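Local coordinates for protein peptidoglycan D,D-transpeptidase MrdA (Pseudomonas aeruginosa, PDB 7KIS) that probably cross-links the peptide side chains of cell-wall peptidoglycan as a membrane-bound penicillin-binding protein of the serine D,D-transpeptidase family, at residues A[462-470]-A[569-580]; A[524-535]-A[596-607]. All coordinates share one frame; numbering follows the deposited sequence.

How the contacts relate
From the N terminus, helix 459-470 supplies the first segment, 462-470. The chain then runs through helix 504-518 to 524-535, crosses strands 536-541 and 566-572, turns back through 573-578 into strand 579-585 and continues into helix 591-607. Contact 1 closes the loop from 462-470 to 569-580, contact 2 that from 524-535 to 596-607; since the segments alternate, the loops cross rather than nest. Contact 1 packs a helix on the antiparallel sheet, and contact 2 ties helix 591-607 to the loop entering edge strand 536-541. They meet where Ala574 N lies 3.0 Å from Leu534 O, a probable hydrogen bond. All belong to the transpeptidase domain.

Contact 1. Residues A[462-470]-A[569-580]; sequences LAQMTALLA and VGFAPANNPQIA
Thr466 holds CG2 anti to its backbone N and OG1 beside it (chi1 -40°), which lays the methyl against the Gly570 backbone while OG1 bonds back to Leu462 O at 2.8 Å. That bond approaches from above the carbonyl plane and shares the acceptor with Thr466 N, so the hydroxyl is satisfied by its own helix and the threonine can lie on a strand, where its side chain crosses that of Val569 at a slant. Phe571 places CG between its backbone N and carbonyl carbon (chi1 56°), raising the ring to the helix end. There Ala470 CB sits over one face, 3.8 Å from the ring centroid in a CH-pi contact, and also meets Pro577 CB. Small residues suit this interface: besides Ala470, Ala467 CB packs on Ala580 CB at 4.0 Å. Gln578 and Ile579 both face Ala572 in a classic beta bulge where the second strand begins. Segment 462-470 runs at -37° to strand 569-572, part of the helix-on-sheet packing of the penicillin-binding transpeptidase fold. Helix 504-518 touches Leu469 of the helix and Phe571 of the strand, strand 268-273 meets Ala463 and Ala467, and helix 591-607 packs on Ala572 and Ile579.

Contact 2. Residues A[524-535]-A[596-607]; sequences ARKVGATSAYLI and APVVKQVMDAWL
Leu607 places CD2 over one face of the Tyr533 ring, 3.7 Å from its centroid and 5° off its normal, a CH-pi contact over the ring centre. Ser531 OG lies over the opposite face, so the ring is held between a leucine methyl and a serine hydroxyl. Tyr533 CG takes the position between backbone N and carbonyl carbon, which swings the phenol toward the helix. The ring's polar end donates from OH to Asp604 OD1 at 2.7 Å, meeting the oxygen on its anti side and 35° out of the carboxylate plane; ring and carboxylate are turned 73° apart. Tyrosine suits this place because one face of its ring packs on the leucine methyl while its hydroxyl reaches the acid.

Asp604 uses its other oxygen for Lys600, whose NZ forms a salt bridge to OD2 at 2.8 Å on the syn side. The same NZ also donates to Thr530 O, but the modelled length is too short to be trusted. Lysine fits through its length: bent at its second torsion, it runs antiparallel to the Val527 side chain, with CB 3.9 Å from Val527 CG1, before its ammonium reaches the turn 528-531. The salt bridge probably favours a charged lysine and aspartate.

On the side toward the sheet, the bend of Met603 at chi3 brings its CE against Ile535, 3.7 Å from CG2. At the other end, Ala596 is small enough for Val527 CG2 to approach its CB to 3.6 Å.

The contact thus fastens the connection between helix 504-518 and edge strand 536-541 to helix 591-607. That helix lies on the sheet through Val599 and Met603, which touch strands 566-572 and 579-585, while Val598 and Trp606 pack against helix 253-263.

Contact 1. Residues A[462-470]-A[569-580]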
loop_
_atom_site.group_PDB
_atom_site.type_symbol
_atom_site.label_atom_id
_atom_site.label_comp_id
_atom_site.label_asym_id
_atom_site.label_seq_id
_atom_site.Cartn_x
_atom_site.Cartn_y
_atom_site.Cartn_z
ATOM N N LEU A 462 1.349 3.690 -2.422
ATOM C CA LEU A 462 1.263 3.290 -3.822
ATOM C C LEU A 462 -0.083 2.648 -4.129
ATOM O O LEU A 462 -0.727 2.982 -5.130
ATOM C CB LEU A 462 2.399 2.324 -4.163
ATOM C CG LEU A 462 3.753 2.894 -4.588
ATOM C CD1 LEU A 462 4.641 3.136 -3.382
ATOM C CD2 LEU A 462 4.430 1.953 -5.565
ATOM N N ALA A 463 -0.521 1.717 -3.277
ATOM C CA ALA A 463 -1.783 1.022 -3.517
ATOM C C ALA A 463 -2.967 1.976 -3.458
ATOM O O ALA A 463 -3.939 1.814 -4.205
ATOM C CB ALA A 463 -1.959 -0.110 -2.506
ATOM N N GLN A 464 -2.909 2.976 -2.577
ATOM C CA GLN A 464 -3.982 3.962 -2.518
ATOM C C GLN A 464 -4.008 4.820 -3.777
ATOM O O GLN A 464 -5.083 5.188 -4.264
ATOM C CB GLN A 464 -3.831 4.832 -1.269
ATOM C CG GLN A 464 -4.833 5.975 -1.169
ATOM C CD GLN A 464 -6.267 5.533 -1.418
ATOM O OE1 GLN A 464 -6.682 4.450 -1.002
ATOM N NE2 GLN A 464 -7.032 6.378 -2.101
ATOM N N MET A 465 -2.832 5.144 -4.319
ATOM C CA MET A 465 -2.778 5.836 -5.603
ATOM C C MET A 465 -3.381 4.977 -6.707
ATOM O O MET A 465 -4.067 5.488 -7.599
ATOM C CB MET A 465 -1.334 6.207 -5.936
ATOM C CG MET A 465 -1.095 6.516 -7.402
ATOM S SD MET A 465 0.614 6.250 -7.906
ATOM C CE MET A 465 0.412 6.105 -9.680
ATOM N N THR A 466 -3.145 3.664 -6.656
ATOM C CA THR A 466 -3.724 2.767 -7.648
ATOM C C THR A 466 -5.240 2.710 -7.519
ATOM O O THR A 466 -5.956 2.728 -8.527
ATOM C CB THR A 466 -3.124 1.370 -7.503
ATOM O OG1 THR A 466 -1.719 1.477 -7.238
ATOM C CG2 THR A 466 -3.339 0.570 -8.774
ATOM N N ALA A 467 -5.749 2.629 -6.286
ATOM C CA ALA A 467 -7.190 2.689 -6.077
ATOM C C ALA A 467 -7.758 4.039 -6.487
ATOM O O ALA A 467 -8.902 4.118 -6.951
ATOM C CB ALA A 467 -7.524 2.398 -4.613
ATOM N N LEU A 468 -6.975 5.109 -6.327
ATOM C CA LEU A 468 -7.434 6.438 -6.715
ATOM C C LEU A 468 -7.622 6.545 -8.223
ATOM O O LEU A 468 -8.613 7.118 -8.691
ATOM C CB LEU A 468 -6.440 7.488 -6.225
ATOM C CG LEU A 468 -6.993 8.779 -5.626
ATOM C CD1 LEU A 468 -8.254 8.514 -4.819
ATOM C CD2 LEU A 468 -5.926 9.426 -4.763
ATOM N N LEU A 469 -6.684 6.000 -8.999
ATOM C CA LEU A 469 -6.845 5.986 -10.448
ATOM C C LEU A 469 -8.022 5.117 -10.867
ATOM O O LEU A 469 -8.662 5.388 -11.890
ATOM C CB LEU A 469 -5.557 5.500 -11.112
ATOM C CG LEU A 469 -4.356 6.435 -10.971
ATOM C CD1 LEU A 469 -3.057 5.705 -11.282
ATOM C CD2 LEU A 469 -4.522 7.650 -11.867
ATOM N N ALA A 470 -8.313 4.067 -10.098
ATOM C CA ALA A 470 -9.480 3.238 -10.375
ATOM C C ALA A 470 -10.778 3.932 -9.976
ATOM O O ALA A 470 -11.812 3.724 -10.620
ATOM C CB ALA A 470 -9.349 1.901 -9.648
ATOM N N VAL A 569 2.056 -1.763 -10.046
ATOM C CA VAL A 569 0.727 -1.474 -9.535
ATOM C C VAL A 569 -0.286 -1.760 -10.641
ATOM O O VAL A 569 0.067 -1.940 -11.805
ATOM C CB VAL A 569 0.603 -0.024 -9.025
ATOM C CG1 VAL A 569 1.768 0.321 -8.111
ATOM C CG2 VAL A 569 0.529 0.946 -10.195
ATOM N N GLY A 570 -1.562 -1.798 -10.266
ATOM C CA GLY A 570 -2.607 -2.022 -11.246
ATOM C C GLY A 570 -3.973 -2.308 -10.658
ATOM O O GLY A 570 -4.081 -2.847 -9.552
ATOM N N PHE A 571 -5.025 -1.951 -11.390
ATOM C CA PHE A 571 -6.389 -2.268 -11.000
ATOM C C PHE A 571 -7.089 -3.034 -12.116
ATOM O O PHE A 571 -6.720 -2.943 -13.290
ATOM C CB PHE A 571 -7.186 -1.005 -10.632
ATOM C CG PHE A 571 -7.222 0.044 -11.710
ATOM C CD1 PHE A 571 -8.268 0.086 -12.618
ATOM C CD2 PHE A 571 -6.229 1.005 -11.795
ATOM C CE1 PHE A 571 -8.311 1.056 -13.602
ATOM C CE2 PHE A 571 -6.266 1.977 -12.777
ATOM C CZ PHE A 571 -7.310 2.003 -13.681
ATOM N N ALA A 572 -8.108 -3.803 -11.732
ATOM C CA ALA A 572 -8.803 -4.673 -12.669
ATOM C C ALA A 572 -10.182 -4.998 -12.117
ATOM O O ALA A 572 -10.371 -4.990 -10.896
ATOM C CB ALA A 572 -8.007 -5.963 -12.915
ATOM N N PRO A 573 -11.179 -5.248 -12.985
ATOM C CA PRO A 573 -11.125 -5.033 -14.436
ATOM C C PRO A 573 -11.026 -3.545 -14.758
ATOM O O PRO A 573 -11.577 -2.729 -14.021
ATOM C CB PRO A 573 -12.445 -5.632 -14.931
ATOM C CG PRO A 573 -12.835 -6.609 -13.872
ATOM C CD PRO A 573 -12.396 -5.975 -12.589
ATOM N N ALA A 574 -10.320 -3.209 -15.840
ATOM C CA ALA A 574 -10.024 -1.808 -16.125
ATOM C C ALA A 574 -11.291 -0.986 -16.327
ATOM O O ALA A 574 -11.342 0.189 -15.943
ATOM C CB ALA A 574 -9.118 -1.706 -17.351
ATOM N N ASN A 575 -12.327 -1.579 -16.916
ATOM C CA ASN A 575 -13.560 -0.848 -17.179
ATOM C C ASN A 575 -14.545 -0.883 -16.016
ATOM O O ASN A 575 -15.496 -0.093 -16.010
ATOM C CB ASN A 575 -14.227 -1.382 -18.449
ATOM C CG ASN A 575 -13.598 -0.823 -19.714
ATOM O OD1 ASN A 575 -12.450 -0.373 -19.704
ATOM N ND2 ASN A 575 -14.348 -0.846 -20.810
ATOM N N ASN A 576 -14.350 -1.772 -15.044
ATOM C CA ASN A 576 -15.165 -1.793 -13.826
ATOM C C ASN A 576 -14.270 -2.206 -12.670
ATOM O O ASN A 576 -14.216 -3.380 -12.283
ATOM C CB ASN A 576 -16.378 -2.720 -13.965
ATOM C CG ASN A 576 -16.020 -4.101 -14.482
ATOM O OD1 ASN A 576 -15.978 -5.068 -13.721
ATOM N ND2 ASN A 576 -15.779 -4.205 -15.785
ATOM N N PRO A 577 -13.546 -1.252 -12.085
ATOM C CA PRO A 577 -12.520 -1.585 -11.083
ATOM C C PRO A 577 -13.093 -2.283 -9.859
ATOM O O PRO A 577 -13.983 -1.765 -9.181
ATOM C CB PRO A 577 -11.926 -0.219 -10.725
ATOM C CG PRO A 577 -12.224 0.646 -11.902
ATOM C CD PRO A 577 -13.555 0.184 -12.407
ATOM N N GLN A 578 -12.568 -3.479 -9.585
ATOM C CA GLN A 578 -12.925 -4.253 -8.407
ATOM C C GLN A 578 -11.745 -4.569 -7.502
ATOM O O GLN A 578 -11.964 -4.941 -6.344
ATOM C CB GLN A 578 -13.605 -5.571 -8.813
ATOM C CG GLN A 578 -15.020 -5.400 -9.349
ATOM C CD GLN A 578 -16.022 -5.072 -8.256
ATOM O OE1 GLN A 578 -15.829 -5.428 -7.092
ATOM N NE2 GLN A 578 -17.102 -4.392 -8.627
ATOM N N ILE A 579 -10.511 -4.430 -7.984
ATOM C CA ILE A 579 -9.321 -4.744 -7.200
ATOM C C ILE A 579 -8.217 -3.779 -7.605
ATOM O O ILE A 579 -8.078 -3.439 -8.782
ATOM C CB ILE A 579 -8.882 -6.214 -7.402
ATOM C CG1 ILE A 579 -7.616 -6.529 -6.604
ATOM C CG2 ILE A 579 -8.642 -6.520 -8.874
ATOM C CD1 ILE A 579 -7.878 -6.997 -5.197
ATOM N N ALA A 580 -7.445 -3.320 -6.621
ATOM C CA ALA A 580 -6.266 -2.493 -6.852
ATOM C C ALA A 580 -5.109 -3.067 -6.049
ATOM O O ALA A 580 -5.230 -3.252 -4.834
ATOM C CB ALA A 580 -6.521 -1.034 -6.461
#

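Contact 2. Residues A[524-535]-A[596-607]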
loop_
_atom_site.group_PDB
_atom_site.type_symbol
_atom_site.label_atom_id
_atom_site.label_comp_id
_atom_site.label_asym_id
_atom_site.label_seq_id
_atom_site.Cartn_x
_atom_site.Cartn_y
_atom_site.Cartn_z
ATOM N N ALA A 524 4.659 -4.855 -20.151
ATOM C CA ALA A 524 4.144 -6.090 -19.571
ATOM C C ALA A 524 3.131 -6.753 -20.499
ATOM O O ALA A 524 2.113 -7.288 -20.056
ATOM C CB ALA A 524 3.524 -5.826 -18.201
ATOM N N ARG A 525 3.404 -6.721 -21.808
ATOM C CA ARG A 525 2.480 -7.301 -22.777
ATOM C C ARG A 525 2.360 -8.810 -22.609
ATOM O O ARG A 525 1.315 -9.390 -22.929
ATOM C CB ARG A 525 2.941 -6.965 -24.196
ATOM C CG ARG A 525 4.398 -7.326 -24.460
ATOM C CD ARG A 525 4.782 -7.142 -25.920
ATOM N NE ARG A 525 6.221 -7.299 -26.118
ATOM C CZ ARG A 525 7.108 -6.324 -25.946
ATOM N NH1 ARG A 525 6.704 -5.117 -25.577
ATOM N NH2 ARG A 525 8.399 -6.554 -26.146
ATOM N N LYS A 526 3.412 -9.460 -22.109
ATOM C CA LYS A 526 3.357 -10.900 -21.880
ATOM C C LYS A 526 2.383 -11.249 -20.761
ATOM O O LYS A 526 1.826 -12.352 -20.746
ATOM C CB LYS A 526 4.759 -11.427 -21.576
ATOM C CG LYS A 526 5.822 -10.840 -22.495
ATOM C CD LYS A 526 6.951 -11.819 -22.772
ATOM C CE LYS A 526 8.226 -11.082 -23.156
ATOM N NZ LYS A 526 9.448 -11.891 -22.891
ATOM N N VAL A 527 2.174 -10.330 -19.817
ATOM C CA VAL A 527 1.235 -10.580 -18.728
ATOM C C VAL A 527 -0.197 -10.576 -19.244
ATOM O O VAL A 527 -1.037 -11.362 -18.792
ATOM C CB VAL A 527 1.440 -9.545 -17.607
ATOM C CG1 VAL A 527 0.560 -9.871 -16.408
ATOM C CG2 VAL A 527 2.903 -9.496 -17.205
ATOM N N GLY A 528 -0.501 -9.693 -20.199
ATOM C CA GLY A 528 -1.852 -9.589 -20.720
ATOM C C GLY A 528 -2.266 -10.752 -21.594
ATOM O O GLY A 528 -3.466 -11.014 -21.731
ATOM N N ALA A 529 -1.301 -11.457 -22.189
ATOM C CA ALA A 529 -1.620 -12.628 -22.996
ATOM C C ALA A 529 -2.219 -13.752 -22.164
ATOM O O ALA A 529 -2.908 -14.616 -22.715
ATOM C CB ALA A 529 -0.369 -13.125 -23.720
ATOM N N THR A 530 -1.971 -13.762 -20.854
ATOM C CA THR A 530 -2.463 -14.801 -19.963
ATOM C C THR A 530 -3.634 -14.333 -19.109
ATOM O O THR A 530 -3.924 -14.953 -18.081
ATOM C CB THR A 530 -1.334 -15.296 -19.057
ATOM O OG1 THR A 530 -0.739 -14.180 -18.382
ATOM C CG2 THR A 530 -0.272 -16.012 -19.872
ATOM N N SER A 531 -4.325 -13.277 -19.520
ATOM C CA SER A 531 -5.346 -12.657 -18.691
ATOM C C SER A 531 -6.734 -12.881 -19.275
ATOM O O SER A 531 -6.918 -12.931 -20.494
ATOM C CB SER A 531 -5.089 -11.154 -18.541
ATOM O OG SER A 531 -6.092 -10.541 -17.752
ATOM N N ALA A 532 -7.709 -13.021 -18.379
ATOM C CA ALA A 532 -9.115 -13.117 -18.741
ATOM C C ALA A 532 -9.860 -11.809 -18.517
ATOM O O ALA A 532 -11.077 -11.758 -18.721
ATOM C CB ALA A 532 -9.792 -14.240 -17.949
ATOM N N TYR A 533 -9.159 -10.759 -18.099
ATOM C CA TYR A 533 -9.772 -9.469 -17.825
ATOM C C TYR A 533 -8.760 -8.380 -18.144
ATOM O O TYR A 533 -7.549 -8.614 -18.148
ATOM C CB TYR A 533 -10.234 -9.361 -16.367
ATOM C CG TYR A 533 -9.194 -9.820 -15.369
ATOM C CD1 TYR A 533 -9.176 -11.127 -14.909
ATOM C CD2 TYR A 533 -8.225 -8.945 -14.891
ATOM C CE1 TYR A 533 -8.228 -11.552 -14.003
ATOM C CE2 TYR A 533 -7.270 -9.363 -13.982
ATOM C CZ TYR A 533 -7.278 -10.669 -13.542
ATOM O OH TYR A 533 -6.334 -11.097 -12.639
ATOM N N LEU A 534 -9.270 -7.183 -18.410
ATOM C CA LEU A 534 -8.397 -6.062 -18.727
ATOM C C LEU A 534 -7.722 -5.556 -17.459
ATOM O O LEU A 534 -8.371 -5.380 -16.423
ATOM C CB LEU A 534 -9.188 -4.943 -19.402
ATOM C CG LEU A 534 -9.667 -5.260 -20.821
ATOM C CD1 LEU A 534 -10.339 -4.051 -21.449
ATOM C CD2 LEU A 534 -8.512 -5.746 -21.686
ATOM N N ILE A 535 -6.415 -5.329 -17.541
ATOM C CA ILE A 535 -5.621 -4.852 -16.415
ATOM C C ILE A 535 -5.056 -3.491 -16.783
ATOM O O ILE A 535 -4.369 -3.351 -17.803
ATOM C CB ILE A 535 -4.490 -5.830 -16.058
ATOM C CG1 ILE A 535 -5.061 -7.206 -15.709
ATOM C CG2 ILE A 535 -3.650 -5.281 -14.915
ATOM C CD1 ILE A 535 -4.071 -8.337 -15.886
ATOM N N ALA A 596 5.077 -7.861 -12.227
ATOM C CA ALA A 596 3.807 -7.887 -12.951
ATOM C C ALA A 596 3.081 -9.220 -12.795
ATOM O O ALA A 596 1.869 -9.207 -12.517
ATOM C CB ALA A 596 4.034 -7.531 -14.423
ATOM N N PRO A 597 3.724 -10.384 -12.961
ATOM C CA PRO A 597 2.994 -11.647 -12.751
ATOM C C PRO A 597 2.476 -11.836 -11.335
ATOM O O PRO A 597 1.512 -12.587 -11.145
ATOM C CB PRO A 597 4.031 -12.720 -13.112
ATOM C CG PRO A 597 5.004 -12.029 -13.989
ATOM C CD PRO A 597 5.086 -10.634 -13.466
ATOM N N VAL A 598 3.078 -11.186 -10.334
ATOM C CA VAL A 598 2.583 -11.329 -8.968
ATOM C C VAL A 598 1.248 -10.609 -8.807
ATOM O O VAL A 598 0.326 -11.124 -8.163
ATOM C CB VAL A 598 3.633 -10.828 -7.961
ATOM C CG1 VAL A 598 3.084 -10.901 -6.549
ATOM C CG2 VAL A 598 4.900 -11.658 -8.071
ATOM N N VAL A 599 1.130 -9.405 -9.371
ATOM C CA VAL A 599 -0.149 -8.697 -9.353
ATOM C C VAL A 599 -1.226 -9.553 -9.996
ATOM O O VAL A 599 -2.337 -9.689 -9.467
ATOM C CB VAL A 599 -0.027 -7.337 -10.060
ATOM C CG1 VAL A 599 -1.325 -6.554 -9.919
ATOM C CG2 VAL A 599 1.133 -6.560 -9.497
ATOM N N LYS A 600 -0.909 -10.147 -11.145
ATOM C CA LYS A 600 -1.909 -10.900 -11.886
ATOM C C LYS A 600 -2.337 -12.152 -11.133
ATOM O O LYS A 600 -3.484 -12.587 -11.271
ATOM C CB LYS A 600 -1.357 -11.257 -13.266
ATOM C CG LYS A 600 -2.417 -11.557 -14.299
ATOM C CD LYS A 600 -2.643 -13.050 -14.418
ATOM C CE LYS A 600 -3.704 -13.351 -15.453
ATOM N NZ LYS A 600 -3.928 -14.815 -15.603
ATOM N N GLN A 601 -1.443 -12.738 -10.335
ATOM C CA GLN A 601 -1.841 -13.870 -9.504
ATOM C C GLN A 601 -2.733 -13.421 -8.352
ATOM O O GLN A 601 -3.717 -14.092 -8.024
ATOM C CB GLN A 601 -0.609 -14.604 -8.979
ATOM C CG GLN A 601 -0.233 -15.824 -9.807
ATOM C CD GLN A 601 0.760 -16.727 -9.105
ATOM O OE1 GLN A 601 0.912 -16.673 -7.885
ATOM N NE2 GLN A 601 1.444 -17.566 -9.876
ATOM N N VAL A 602 -2.398 -12.293 -7.722
ATOM C CA VAL A 602 -3.255 -11.739 -6.678
ATOM C C VAL A 602 -4.593 -11.297 -7.259
ATOM O O VAL A 602 -5.653 -11.558 -6.678
ATOM C CB VAL A 602 -2.536 -10.580 -5.962
ATOM C CG1 VAL A 602 -3.471 -9.896 -4.979
ATOM C CG2 VAL A 602 -1.285 -11.086 -5.260
ATOM N N MET A 603 -4.569 -10.623 -8.412
ATOM C CA MET A 603 -5.815 -10.206 -9.047
ATOM C C MET A 603 -6.625 -11.401 -9.535
ATOM O O MET A 603 -7.861 -11.352 -9.528
ATOM C CB MET A 603 -5.524 -9.243 -10.198
ATOM C CG MET A 603 -5.156 -7.834 -9.747
ATOM S SD MET A 603 -4.841 -6.697 -11.115
ATOM C CE MET A 603 -3.958 -7.769 -12.239
ATOM N N ASP A 604 -5.957 -12.473 -9.966
ATOM C CA ASP A 604 -6.671 -13.662 -10.424
ATOM C C ASP A 604 -7.469 -14.288 -9.288
ATOM O O ASP A 604 -8.640 -14.647 -9.458
ATOM C CB ASP A 604 -5.689 -14.681 -11.006
ATOM C CG ASP A 604 -5.615 -14.625 -12.519
ATOM O OD1 ASP A 604 -6.241 -13.725 -13.116
ATOM O OD2 ASP A 604 -4.931 -15.485 -13.112
ATOM N N ALA A 605 -6.845 -14.428 -8.115
ATOM C CA ALA A 605 -7.502 -15.087 -6.991
ATOM C C ALA A 605 -8.761 -14.349 -6.554
ATOM O O ALA A 605 -9.684 -14.967 -6.010
ATOM C CB ALA A 605 -6.528 -15.217 -5.820
ATOM N N TRP A 606 -8.819 -13.035 -6.774
ATOM C CA TRP A 606 -9.982 -12.249 -6.381
ATOM C C TRP A 606 -11.073 -12.230 -7.443
ATOM O O TRP A 606 -12.256 -12.127 -7.098
ATOM C CB TRP A 606 -9.560 -10.812 -6.058
ATOM C CG TRP A 606 -10.650 -9.983 -5.447
ATOM C CD1 TRP A 606 -11.380 -9.006 -6.059
ATOM C CD2 TRP A 606 -11.133 -10.059 -4.100
ATOM N NE1 TRP A 606 -12.288 -8.470 -5.179
ATOM C CE2 TRP A 606 -12.157 -9.099 -3.968
ATOM C CE3 TRP A 606 -10.800 -10.844 -2.992
ATOM C CZ2 TRP A 606 -12.851 -8.904 -2.776
ATOM C CZ3 TRP A 606 -11.490 -10.649 -1.808
ATOM C CH2 TRP A 606 -12.502 -9.687 -1.709
ATOM N N LEU A 607 -10.710 -12.332 -8.722
ATOM C CA LEU A 607 -11.671 -12.176 -9.809
ATOM C C LEU A 607 -12.069 -13.488 -10.464
ATOM O O LEU A 607 -13.177 -13.586 -11.002
ATOM C CB LEU A 607 -11.105 -11.254 -10.894
ATOM C CG LEU A 607 -11.377 -9.750 -10.827
ATOM C CD1 LEU A 607 -11.119 -9.193 -9.438
ATOM C CD2 LEU A 607 -10.530 -9.022 -11.857
#